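Side-chain contacts in cysteine synthase (Fusobacterium nucleatum subsp. nucleatum strain ATCC 25586, PDB 5XEM), which is a pyridoxal 5'-phosphate-dependent, hydrogen sulfide-producing enzyme that probably also catalyses L-cysteine formation from O-acetyl-L-serine and sulfide: residues S39-S44 with L81-A86; I116-S121 with K125-K130; K191-L196 with L240-L245. One frame throughout, in Å; residues are numbered along the deposited sequence.

Contact 1 (S39-S44 with L81-A86); sequences SNPGRS and LAMICA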
ATOM      1  N   SER A  39       5.746   0.678   2.095  1.00 12.99           N
ATOM      2  CA  SER A  39       5.066  -0.059   3.150  1.00 13.78           C
ATOM      3  C   SER A  39       4.486   0.865   4.210  1.00 12.88           C
ATOM      4  O   SER A  39       3.641   0.428   4.996  1.00 12.81           O
ATOM      5  CB  SER A  39       6.010  -1.039   3.827  1.00 16.34           C
ATOM      6  OG  SER A  39       6.430  -2.021   2.886  1.00 20.56           O
ATOM      7  N   ASN A  40       4.956   2.120   4.269  1.00 11.69           N
ATOM      8  CA  ASN A  40       4.341   3.118   5.146  1.00 11.76           C
ATOM      9  C   ASN A  40       2.830   3.236   4.860  1.00 11.17           C
ATOM     10  O   ASN A  40       2.387   2.994   3.728  1.00  9.95           O
ATOM     11  CB  ASN A  40       5.010   4.491   4.985  1.00 12.28           C
ATOM     12  CG  ASN A  40       6.380   4.566   5.642  1.00 12.68           C
ATOM     13  OD1 ASN A  40       7.391   4.748   4.961  1.00 15.07           O
ATOM     14  ND2 ASN A  40       6.427   4.397   6.939  1.00 12.78           N
ATOM     15  N   PRO A  41       2.022   3.614   5.879  1.00 11.42           N
ATOM     16  CA  PRO A  41       0.552   3.642   5.673  1.00 11.56           C
ATOM     17  C   PRO A  41       0.090   4.659   4.611  1.00 11.64           C
ATOM     18  O   PRO A  41      -0.916   4.428   3.895  1.00 11.32           O
ATOM     19  CB  PRO A  41       0.011   3.967   7.093  1.00 11.99           C
ATOM     20  CG  PRO A  41       1.167   4.618   7.785  1.00 12.19           C
ATOM     21  CD  PRO A  41       2.367   3.872   7.289  1.00 11.93           C
ATOM     22  N   GLY A  42       0.822   5.766   4.482  1.00 11.21           N
ATOM     23  CA  GLY A  42       0.589   6.712   3.392  1.00 12.08           C
ATOM     24  C   GLY A  42       1.312   6.372   2.078  1.00 12.29           C
ATOM     25  O   GLY A  42       1.235   7.142   1.118  1.00 13.22           O
ATOM     26  N   ARG A  43       2.028   5.241   2.058  1.00 11.63           N
ATOM     27  CA  ARG A  43       2.625   4.647   0.850  1.00 12.25           C
ATOM     28  C   ARG A  43       3.894   5.349   0.357  1.00 11.18           C
ATOM     29  O   ARG A  43       4.350   5.073  -0.737  1.00 10.62           O
ATOM     30  CB  ARG A  43       1.611   4.518  -0.277  1.00 14.27           C
ATOM     31  CG  ARG A  43       0.391   3.709   0.093  1.00 16.49           C
ATOM     32  CD  ARG A  43       0.832   2.307   0.356  1.00 20.12           C
ATOM     33  NE  ARG A  43      -0.270   1.403   0.669  1.00 23.16           N
ATOM     34  CZ  ARG A  43      -0.366   0.640   1.752  1.00 24.11           C
ATOM     35  NH1 ARG A  43       0.598   0.669   2.719  1.00 25.59           N
ATOM     36  NH2 ARG A  43      -1.424  -0.132   1.902  1.00 24.91           N
ATOM     37  N   SER A  44       4.458   6.219   1.184  1.00 10.46           N
ATOM     38  CA  SER A  44       5.781   6.787   0.895  1.00 10.29           C
ATOM     39  C   SER A  44       6.562   7.088   2.160  1.00 10.17           C
ATOM     40  O   SER A  44       5.995   7.150   3.286  1.00  9.20           O
ATOM     41  CB  SER A  44       5.668   8.076   0.066  1.00 10.61           C
ATOM     42  OG  SER A  44       5.552   9.221   0.912  1.00 10.46           O
ATOM     43  N   LEU A  81       1.058  14.190   5.055  1.00  9.65           N
ATOM     44  CA  LEU A  81       0.410  15.225   5.855  1.00  9.73           C
ATOM     45  C   LEU A  81      -1.087  15.038   5.938  1.00  9.75           C
ATOM     46  O   LEU A  81      -1.658  15.170   7.008  1.00 10.43           O
ATOM     47  CB  LEU A  81       0.725  16.621   5.312  1.00  9.78           C
ATOM     48  CG  LEU A  81       2.147  17.107   5.513  1.00 10.40           C
ATOM     49  CD1 LEU A  81       2.395  18.354   4.668  1.00 10.21           C
ATOM     50  CD2 LEU A  81       2.402  17.380   6.998  1.00 10.59           C
ATOM     51  N   ALA A  82      -1.713  14.662   4.831  1.00  9.54           N
ATOM     52  CA  ALA A  82      -3.175  14.490   4.807  1.00  9.68           C
ATOM     53  C   ALA A  82      -3.631  13.372   5.764  1.00  9.92           C
ATOM     54  O   ALA A  82      -4.575  13.534   6.529  1.00 10.13           O
ATOM     55  CB  ALA A  82      -3.647  14.237   3.390  1.00  9.58           C
ATOM     56  N   MET A  83      -2.907  12.259   5.745  1.00 10.99           N
ATOM     57  CA  MET A  83      -3.243  11.091   6.566  1.00 11.67           C
ATOM     58  C   MET A  83      -3.079  11.466   8.036  1.00 11.94           C
ATOM     59  O   MET A  83      -3.953  11.190   8.877  1.00 11.48           O
ATOM     60  CB  MET A  83      -2.337   9.935   6.190  1.00 12.50           C
ATOM     61  CG  MET A  83      -2.519   8.704   7.044  1.00 13.92           C
ATOM     62  SD  MET A  83      -1.282   7.446   6.686  1.00 16.01           S
ATOM     63  CE  MET A  83       0.154   8.280   7.367  1.00 15.61           C
ATOM     64  N   ILE A  84      -1.966  12.123   8.362  1.00 12.02           N
ATOM     65  CA  ILE A  84      -1.722  12.512   9.747  1.00 12.49           C
ATOM     66  C   ILE A  84      -2.730  13.572  10.242  1.00 12.27           C
ATOM     67  O   ILE A  84      -3.265  13.462  11.353  1.00 11.83           O
ATOM     68  CB  ILE A  84      -0.285  12.950   9.941  1.00 13.48           C
ATOM     69  CG1 ILE A  84       0.624  11.714   9.822  1.00 14.64           C
ATOM     70  CG2 ILE A  84      -0.124  13.663  11.291  1.00 14.19           C
ATOM     71  CD1 ILE A  84       2.055  12.079   9.498  1.00 15.14           C
ATOM     72  N   CYS A  85      -3.032  14.543   9.390  1.00 11.88           N
ATOM     73  CA  CYS A  85      -4.009  15.594   9.736  1.00 11.75           C
ATOM     74  C   CYS A  85      -5.420  15.033   9.865  1.00 11.90           C
ATOM     75  O   CYS A  85      -6.216  15.525  10.682  1.00 11.18           O
ATOM     76  CB  CYS A  85      -3.975  16.726   8.732  1.00 11.78           C
ATOM     77  SG  CYS A  85      -2.483  17.751   8.859  1.00 12.41           S
ATOM     78  N   ALA A  86      -5.734  13.977   9.095  1.00 11.19           N
ATOM     79  CA  ALA A  86      -7.012  13.325   9.273  1.00 11.48           C
ATOM     80  C   ALA A  86      -7.148  12.761  10.704  1.00 11.66           C
ATOM     81  O   ALA A  86      -8.167  13.019  11.356  1.00 11.93           O
ATOM     82  CB  ALA A  86      -7.238  12.227   8.228  1.00 10.94           C
TER
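Met83 reaches from helix 76-88 to Pro41 and Gly42, the two central residues of a type I beta turn from Asn40 to Arg43. The cysteine synthase family belongs to the fold type II pyridoxal-phosphate enzymes, and the turn lies in the loop just ahead of helix 46-60. The tight part gathers round the thioether: Met83 SD lies 3.5 Å from Gly42 N and 3.7 Å from Pro41 CB, packing against a peptide N whose hydrogen bond goes to Asp47. CG of Met83 stands anti to the backbone N (chi1 176°), which sends the chain out toward the turn until it bends at its last torsion and turns the methyl onto the Pro41 CG corner. The two side chains cross at about a right angle. Pro41 also marks the looser, partly exposed side, whereas Met83 and Gly42 are buried; Met83 also packs on Gly264 of the second subunit, placing the contact near the dimer interface. Within the turn, the backbone O of Asn40 takes Arg43 N at 2.8 Å and Arg43 NH1 at 3.1 Å from opposite faces of its plane. On the looser side, Met83 CE rests 3.8 Å from Pro41 CG.

Contact 2 (I116-S121 with K125-K130); sequences ILTDGS and KACLEK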
ATOM      1  N   ILE A 116      -4.916  22.737  -4.142  1.00 18.96           N
ATOM      2  CA  ILE A 116      -4.845  23.911  -5.020  1.00 20.81           C
ATOM      3  C   ILE A 116      -3.723  23.633  -6.019  1.00 20.41           C
ATOM      4  O   ILE A 116      -2.627  23.192  -5.627  1.00 17.86           O
ATOM      5  CB  ILE A 116      -4.522  25.173  -4.209  1.00 22.22           C
ATOM      6  CG1 ILE A 116      -5.700  25.516  -3.300  1.00 22.45           C
ATOM      7  CG2 ILE A 116      -4.194  26.345  -5.129  1.00 23.71           C
ATOM      8  CD1 ILE A 116      -5.312  26.232  -2.047  1.00 24.01           C
ATOM      9  N   LEU A 117      -3.994  23.861  -7.302  1.00 20.37           N
ATOM     10  CA  LEU A 117      -3.064  23.475  -8.347  1.00 21.66           C
ATOM     11  C   LEU A 117      -2.394  24.693  -8.948  1.00 21.46           C
ATOM     12  O   LEU A 117      -3.020  25.731  -9.073  1.00 22.46           O
ATOM     13  CB  LEU A 117      -3.784  22.735  -9.476  1.00 23.44           C
ATOM     14  CG  LEU A 117      -4.525  21.462  -9.074  1.00 23.86           C
ATOM     15  CD1 LEU A 117      -5.309  20.920 -10.276  1.00 27.27           C
ATOM     16  CD2 LEU A 117      -3.551  20.425  -8.541  1.00 24.92           C
ATOM     17  N   THR A 118      -1.130  24.538  -9.310  1.00 21.63           N
ATOM     18  CA  THR A 118      -0.422  25.547 -10.079  1.00 23.24           C
ATOM     19  C   THR A 118       0.087  24.936 -11.378  1.00 24.22           C
ATOM     20  O   THR A 118       0.210  23.702 -11.526  1.00 24.49           O
ATOM     21  CB  THR A 118       0.764  26.125  -9.280  1.00 24.19           C
ATOM     22  OG1 THR A 118       1.605  25.054  -8.858  1.00 23.17           O
ATOM     23  CG2 THR A 118       0.264  26.897  -8.066  1.00 24.09           C
ATOM     24  N   ASP A 119       0.429  25.818 -12.310  1.00 26.13           N
ATOM     25  CA  ASP A 119       0.937  25.415 -13.610  1.00 27.69           C
ATOM     26  C   ASP A 119       2.195  24.562 -13.459  1.00 25.23           C
ATOM     27  O   ASP A 119       3.227  25.032 -12.990  1.00 24.54           O
ATOM     28  CB  ASP A 119       1.224  26.689 -14.430  1.00 32.25           C
ATOM     29  CG  ASP A 119       1.268  26.444 -15.906  1.00 35.96           C
ATOM     30  OD1 ASP A 119       1.701  25.341 -16.321  1.00 40.51           O
ATOM     31  OD2 ASP A 119       0.876  27.363 -16.665  1.00 42.36           O
ATOM     32  N   GLY A 120       2.119  23.307 -13.881  1.00 25.16           N
ATOM     33  CA  GLY A 120       3.242  22.382 -13.769  1.00 24.89           C
ATOM     34  C   GLY A 120       4.513  22.760 -14.507  1.00 25.74           C
ATOM     35  O   GLY A 120       5.624  22.373 -14.091  1.00 23.73           O
ATOM     36  N   SER A 121       4.365  23.540 -15.581  1.00 25.83           N
ATOM     37  CA  SER A 121       5.508  24.007 -16.352  1.00 24.90           C
ATOM     38  C   SER A 121       6.442  24.846 -15.467  1.00 24.59           C
ATOM     39  O   SER A 121       7.648  24.845 -15.676  1.00 23.62           O
ATOM     40  CB  SER A 121       5.040  24.796 -17.590  1.00 26.27           C
ATOM     41  OG  SER A 121       4.640  26.121 -17.274  1.00 27.36           O
ATOM     42  N   LYS A 125       8.559  25.887  -7.603  1.00 17.88           N
ATOM     43  CA  LYS A 125       8.672  27.326  -7.328  1.00 17.78           C
ATOM     44  C   LYS A 125       7.289  27.984  -7.345  1.00 16.47           C
ATOM     45  O   LYS A 125       6.985  28.816  -6.484  1.00 16.26           O
ATOM     46  CB  LYS A 125       9.601  27.970  -8.365  1.00 19.92           C
ATOM     47  CG  LYS A 125       9.674  29.487  -8.358  1.00 23.73           C
ATOM     48  CD  LYS A 125      10.565  30.046  -9.480  1.00 25.21           C
ATOM     49  CE  LYS A 125      10.812  29.116 -10.675  1.00 27.87           C
ATOM     50  NZ  LYS A 125       9.682  28.734 -11.609  1.00 30.87           N
ATOM     51  N   ALA A 126       6.463  27.622  -8.317  1.00 15.17           N
ATOM     52  CA  ALA A 126       5.110  28.150  -8.441  1.00 15.16           C
ATOM     53  C   ALA A 126       4.252  27.768  -7.236  1.00 14.77           C
ATOM     54  O   ALA A 126       3.461  28.580  -6.755  1.00 14.62           O
ATOM     55  CB  ALA A 126       4.443  27.664  -9.737  1.00 15.24           C
ATOM     56  N   CYS A 127       4.408  26.528  -6.767  1.00 14.87           N
ATOM     57  CA  CYS A 127       3.698  26.064  -5.572  1.00 15.56           C
ATOM     58  C   CYS A 127       4.053  26.892  -4.340  1.00 16.06           C
ATOM     59  O   CYS A 127       3.165  27.327  -3.599  1.00 16.97           O
ATOM     60  CB  CYS A 127       4.036  24.604  -5.300  1.00 15.27           C
ATOM     61  SG  CYS A 127       3.598  23.532  -6.691  1.00 16.71           S
ATOM     62  N   LEU A 128       5.357  27.077  -4.111  1.00 16.84           N
ATOM     63  CA  LEU A 128       5.828  27.864  -2.971  1.00 17.76           C
ATOM     64  C   LEU A 128       5.348  29.320  -3.064  1.00 19.94           C
ATOM     65  O   LEU A 128       4.905  29.913  -2.062  1.00 20.38           O
ATOM     66  CB  LEU A 128       7.359  27.768  -2.827  1.00 18.26           C
ATOM     67  CG  LEU A 128       7.951  26.449  -2.292  1.00 18.60           C
ATOM     68  CD1 LEU A 128       9.459  26.457  -2.433  1.00 18.67           C
ATOM     69  CD2 LEU A 128       7.619  26.265  -0.816  1.00 17.63           C
ATOM     70  N   GLU A 129       5.391  29.902  -4.262  1.00 19.97           N
ATOM     71  CA  GLU A 129       4.902  31.261  -4.440  1.00 21.15           C
ATOM     72  C   GLU A 129       3.398  31.363  -4.125  1.00 20.26           C
ATOM     73  O   GLU A 129       2.950  32.337  -3.511  1.00 17.79           O
ATOM     74  CB  GLU A 129       5.196  31.762  -5.858  1.00 25.13           C
ATOM     75  CG  GLU A 129       6.688  31.996  -6.111  1.00 28.20           C
ATOM     76  CD  GLU A 129       6.995  32.339  -7.562  1.00 33.28           C
ATOM     77  OE1 GLU A 129       6.080  32.246  -8.407  1.00 36.41           O
ATOM     78  OE2 GLU A 129       8.160  32.687  -7.856  1.00 36.27           O
ATOM     79  N   LYS A 130       2.626  30.349  -4.505  1.00 18.90           N
ATOM     80  CA  LYS A 130       1.189  30.353  -4.226  1.00 20.32           C
ATOM     81  C   LYS A 130       0.907  30.344  -2.703  1.00 19.37           C
ATOM     82  O   LYS A 130      -0.116  30.897  -2.245  1.00 17.62           O
ATOM     83  CB  LYS A 130       0.517  29.162  -4.920  1.00 22.13           C
ATOM     84  CG  LYS A 130      -0.984  29.054  -4.740  1.00 24.39           C
ATOM     85  CD  LYS A 130      -1.729  30.166  -5.461  1.00 26.07           C
ATOM     86  CE  LYS A 130      -3.227  29.891  -5.467  1.00 29.43           C
ATOM     87  NZ  LYS A 130      -3.980  30.879  -6.305  1.00 31.06           N
TER
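Asp119 meets Ala126 through its backbone alone, its O 4.4 Å from Ala126 CB, while the flat carboxylate leads away from the helix. That carboxylate closes an Asx turn within the beta-alpha unit of strand 114-118 and helix 123-136, at the edge of the parallel sheet: OD1 of Asp119 accepts Ser121 N at 3.3 Å on its anti side, 33° out of the plane, and Ser121 OG adds a weak bond to the same oxygen. Residues 125-130 of the helix run at 132° to strand residues 116-118. Thr118 carries the centre of the packing between them. Its OG1 stands between the backbone N and the carbonyl carbon (chi1 55°), directed at the helix, 3.3 Å from Cys127 SG; CB rests on the Ala126 methyl. The other branch, Thr118 CG2, comes within 3.8 Å of Ala126 O and 3.9 Å of Lys130 CB, the threonine and lysine sliding past each other in opposite directions. Val95 of the neighbouring strand 92-97 lines the same face, touching Thr118, Cys127 and Lys130. Farther back along the strand, Ile116 and Lys130 cross at about a right angle. The lysine chain bends at chi2 and then runs extended, carrying its ammonium to a salt bridge with Glu133 and setting Lys130 CE 3.7 Å from Ile116 CG2.

Contact 3 (K191-L196 with L240-L245); sequences KLKEKL and LADDIL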
ATOM      1  N   LYS A 191      23.684   9.897   9.192  1.00 19.17           N
ATOM      2  CA  LYS A 191      23.723   8.912  10.259  1.00 18.94           C
ATOM      3  C   LYS A 191      24.604   7.737   9.903  1.00 19.61           C
ATOM      4  O   LYS A 191      25.428   7.291  10.720  1.00 20.35           O
ATOM      5  CB  LYS A 191      22.319   8.436  10.656  1.00 19.21           C
ATOM      6  CG  LYS A 191      22.290   7.250  11.626  1.00 19.39           C
ATOM      7  CD  LYS A 191      22.985   7.492  12.960  1.00 19.95           C
ATOM      8  CE  LYS A 191      22.281   8.520  13.826  1.00 19.32           C
ATOM      9  NZ  LYS A 191      20.917   8.143  14.272  1.00 17.76           N
ATOM     10  N   LEU A 192      24.448   7.233   8.692  1.00 18.63           N
ATOM     11  CA  LEU A 192      25.202   6.073   8.265  1.00 17.50           C
ATOM     12  C   LEU A 192      26.725   6.342   8.293  1.00 20.08           C
ATOM     13  O   LEU A 192      27.495   5.482   8.729  1.00 19.49           O
ATOM     14  CB  LEU A 192      24.776   5.639   6.864  1.00 16.53           C
ATOM     15  CG  LEU A 192      23.359   5.053   6.702  1.00 15.19           C
ATOM     16  CD1 LEU A 192      23.102   4.682   5.234  1.00 13.95           C
ATOM     17  CD2 LEU A 192      23.123   3.886   7.644  1.00 14.86           C
ATOM     18  N   LYS A 193      27.132   7.525   7.835  1.00 20.49           N
ATOM     19  CA  LYS A 193      28.539   7.899   7.800  1.00 22.13           C
ATOM     20  C   LYS A 193      29.097   8.174   9.201  1.00 23.58           C
ATOM     21  O   LYS A 193      30.304   8.000   9.430  1.00 25.42           O
ATOM     22  CB  LYS A 193      28.760   9.101   6.877  1.00 21.76           C
ATOM     23  CG  LYS A 193      28.916   8.674   5.438  1.00 21.65           C
ATOM     24  CD  LYS A 193      29.215   9.808   4.464  1.00 22.44           C
ATOM     25  CE  LYS A 193      29.711   9.208   3.159  1.00 21.26           C
ATOM     26  NZ  LYS A 193      29.859  10.127   1.992  1.00 21.34           N
ATOM     27  N   GLU A 194      28.242   8.571  10.137  1.00 23.77           N
ATOM     28  CA  GLU A 194      28.675   8.676  11.539  1.00 25.99           C
ATOM     29  C   GLU A 194      29.009   7.313  12.140  1.00 27.13           C
ATOM     30  O   GLU A 194      29.997   7.191  12.862  1.00 27.81           O
ATOM     31  CB  GLU A 194      27.650   9.389  12.393  1.00 25.93           C
ATOM     32  CG  GLU A 194      27.673  10.884  12.187  1.00 27.97           C
ATOM     33  CD  GLU A 194      26.513  11.597  12.835  1.00 27.65           C
ATOM     34  OE1 GLU A 194      25.677  10.962  13.511  1.00 29.42           O
ATOM     35  OE2 GLU A 194      26.453  12.831  12.685  1.00 30.04           O
ATOM     36  N   LYS A 195      28.212   6.293  11.821  1.00 25.80           N
ATOM     37  CA  LYS A 195      28.393   4.949  12.381  1.00 27.60           C
ATOM     38  C   LYS A 195      29.332   4.073  11.553  1.00 27.78           C
ATOM     39  O   LYS A 195      29.964   3.174  12.098  1.00 28.40           O
ATOM     40  CB  LYS A 195      27.043   4.230  12.501  1.00 30.19           C
ATOM     41  CG  LYS A 195      26.009   4.929  13.365  1.00 32.01           C
ATOM     42  CD  LYS A 195      26.458   5.085  14.810  1.00 34.07           C
ATOM     43  CE  LYS A 195      25.277   5.146  15.769  1.00 36.96           C
ATOM     44  NZ  LYS A 195      25.730   5.278  17.189  1.00 38.61           N
ATOM     45  N   LEU A 196      29.398   4.317  10.242  1.00 25.36           N
ATOM     46  CA  LEU A 196      30.207   3.554   9.310  1.00 25.34           C
ATOM     47  C   LEU A 196      31.019   4.530   8.450  1.00 29.54           C
ATOM     48  O   LEU A 196      30.565   4.972   7.396  1.00 28.40           O
ATOM     49  CB  LEU A 196      29.320   2.669   8.410  1.00 25.97           C
ATOM     50  CG  LEU A 196      28.330   1.736   9.109  1.00 25.65           C
ATOM     51  CD1 LEU A 196      27.382   1.100   8.096  1.00 25.45           C
ATOM     52  CD2 LEU A 196      29.063   0.662   9.896  1.00 26.17           C
ATOM     53  N   LEU A 240      27.954  15.226   1.770  1.00 21.74           N
ATOM     54  CA  LEU A 240      27.753  13.794   1.989  1.00 21.12           C
ATOM     55  C   LEU A 240      27.834  12.967   0.704  1.00 20.62           C
ATOM     56  O   LEU A 240      27.977  11.751   0.768  1.00 20.51           O
ATOM     57  CB  LEU A 240      26.392  13.567   2.675  1.00 22.10           C
ATOM     58  CG  LEU A 240      26.233  14.177   4.070  1.00 22.07           C
ATOM     59  CD1 LEU A 240      24.777  14.153   4.532  1.00 22.19           C
ATOM     60  CD2 LEU A 240      27.113  13.427   5.072  1.00 22.88           C
ATOM     61  N   ALA A 241      27.763  13.613  -0.462  1.00 19.30           N
ATOM     62  CA  ALA A 241      27.674  12.899  -1.745  1.00 19.06           C
ATOM     63  C   ALA A 241      29.034  12.451  -2.249  1.00 20.36           C
ATOM     64  O   ALA A 241      29.845  13.283  -2.614  1.00 18.95           O
ATOM     65  CB  ALA A 241      27.030  13.794  -2.807  1.00 18.21           C
ATOM     66  N   ASP A 242      29.260  11.150  -2.316  1.00 21.23           N
ATOM     67  CA  ASP A 242      30.513  10.634  -2.854  1.00 22.59           C
ATOM     68  C   ASP A 242      30.632  10.782  -4.365  1.00 23.43           C
ATOM     69  O   ASP A 242      31.742  10.803  -4.894  1.00 23.07           O
ATOM     70  CB  ASP A 242      30.737   9.203  -2.409  1.00 23.51           C
ATOM     71  CG  ASP A 242      31.092   9.117  -0.945  1.00 24.58           C
ATOM     72  OD1 ASP A 242      32.230   9.481  -0.593  1.00 25.49           O
ATOM     73  OD2 ASP A 242      30.226   8.711  -0.133  1.00 23.22           O
ATOM     74  N   ASP A 243      29.487  10.881  -5.044  1.00 20.77           N
ATOM     75  CA  ASP A 243      29.376  11.237  -6.456  1.00 21.25           C
ATOM     76  C   ASP A 243      27.884  11.559  -6.645  1.00 19.92           C
ATOM     77  O   ASP A 243      27.099  11.282  -5.747  1.00 20.69           O
ATOM     78  CB  ASP A 243      29.771  10.051  -7.340  1.00 23.19           C
ATOM     79  CG  ASP A 243      30.124  10.448  -8.768  1.00 24.97           C
ATOM     80  OD1 ASP A 243      30.091  11.656  -9.092  1.00 26.60           O
ATOM     81  OD2 ASP A 243      30.415   9.542  -9.565  1.00 29.96           O
ATOM     82  N   ILE A 244      27.514  12.170  -7.756  1.00 19.41           N
ATOM     83  CA  ILE A 244      26.100  12.390  -8.115  1.00 17.51           C
ATOM     84  C   ILE A 244      25.766  11.375  -9.201  1.00 17.01           C
ATOM     85  O   ILE A 244      26.426  11.323 -10.235  1.00 15.61           O
ATOM     86  CB  ILE A 244      25.840  13.784  -8.701  1.00 18.45           C
ATOM     87  CG1 ILE A 244      26.437  14.913  -7.837  1.00 19.01           C
ATOM     88  CG2 ILE A 244      24.344  13.965  -8.957  1.00 17.42           C
ATOM     89  CD1 ILE A 244      25.927  15.027  -6.416  1.00 18.85           C
ATOM     90  N   LEU A 245      24.741  10.560  -8.976  1.00 14.55           N
ATOM     91  CA  LEU A 245      24.297   9.593  -9.965  1.00 14.55           C
ATOM     92  C   LEU A 245      23.050  10.153 -10.638  1.00 14.83           C
ATOM     93  O   LEU A 245      22.359  11.008 -10.070  1.00 13.56           O
ATOM     94  CB  LEU A 245      23.999   8.246  -9.319  1.00 13.73           C
ATOM     95  CG  LEU A 245      25.117   7.671  -8.429  1.00 14.32           C
ATOM     96  CD1 LEU A 245      24.679   6.350  -7.810  1.00 12.87           C
ATOM     97  CD2 LEU A 245      26.409   7.515  -9.220  1.00 13.87           C
TER
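Lys193 and Asp242 form a salt bridge at the protein surface, joining the C-terminal end of helix 183-195 to the loop that leads into strand 245-247, an edge strand of the mixed sheet within this chain. Ionic contact comes first: Lys193 NZ lies 2.6 Å from Asp242 OD2, approaching from above the carboxylate, 41° out of its plane. The other oxygen, Asp242 OD1, stays 3.6 Å from Lys193 NZ, so the grip is one-sided. The two side chains arrive from opposite directions. Lys193 has CG anti to its carbonyl carbon and is extended from there on, which spans the gap between helix and loop.

Further hydrogen bonds follow. The same ammonium donates to Leu240 O at 2.8 Å, meeting the carbonyl at a C=O...N angle of 133° and again from above its plane. Thr201 of strand 200-206 joins both sides of the pair, its OG1 bonding Lys193 NZ and its backbone N bonding Asp242 OD2.

Apolar contact is slight: Lys193 CD passes 4.2 Å from Leu240 CD2.

Asp242 has been seen binding calcium in a crystal of this protein, though no metal is bound to it in this chain. One ammonium thus holds a carboxylate, a carbonyl and a hydroxyl at once. The arrangement of charge would favour an ionised Asp242, and the second bond to Thr201 N should keep its OD2 positioned for the lysine.

Overall arrangement
The three contacts follow one another along the chain and flank the active site without touching. Contact 1 and contact 2 have centres 22 Å apart; contact 3 lies across the centre of the chain from both, its centre 28 Å from contact 1 and 32 Å from contact 2. Contact 1 sits just ahead of Lys46, predicted to carry the cofactor but not attached to it here; the Gly42 position comes within about 11 Å of the lanthionine bound as a Schiff base with pyridoxal phosphate. The Cys127 side chain of contact 2 is about 8 Å from that ligand. The Leu240 side chain of contact 3 is about 12 Å from pyridoxal phosphate, whose binding residues Gly182 and Ser184 lie near the start of helix 183-195.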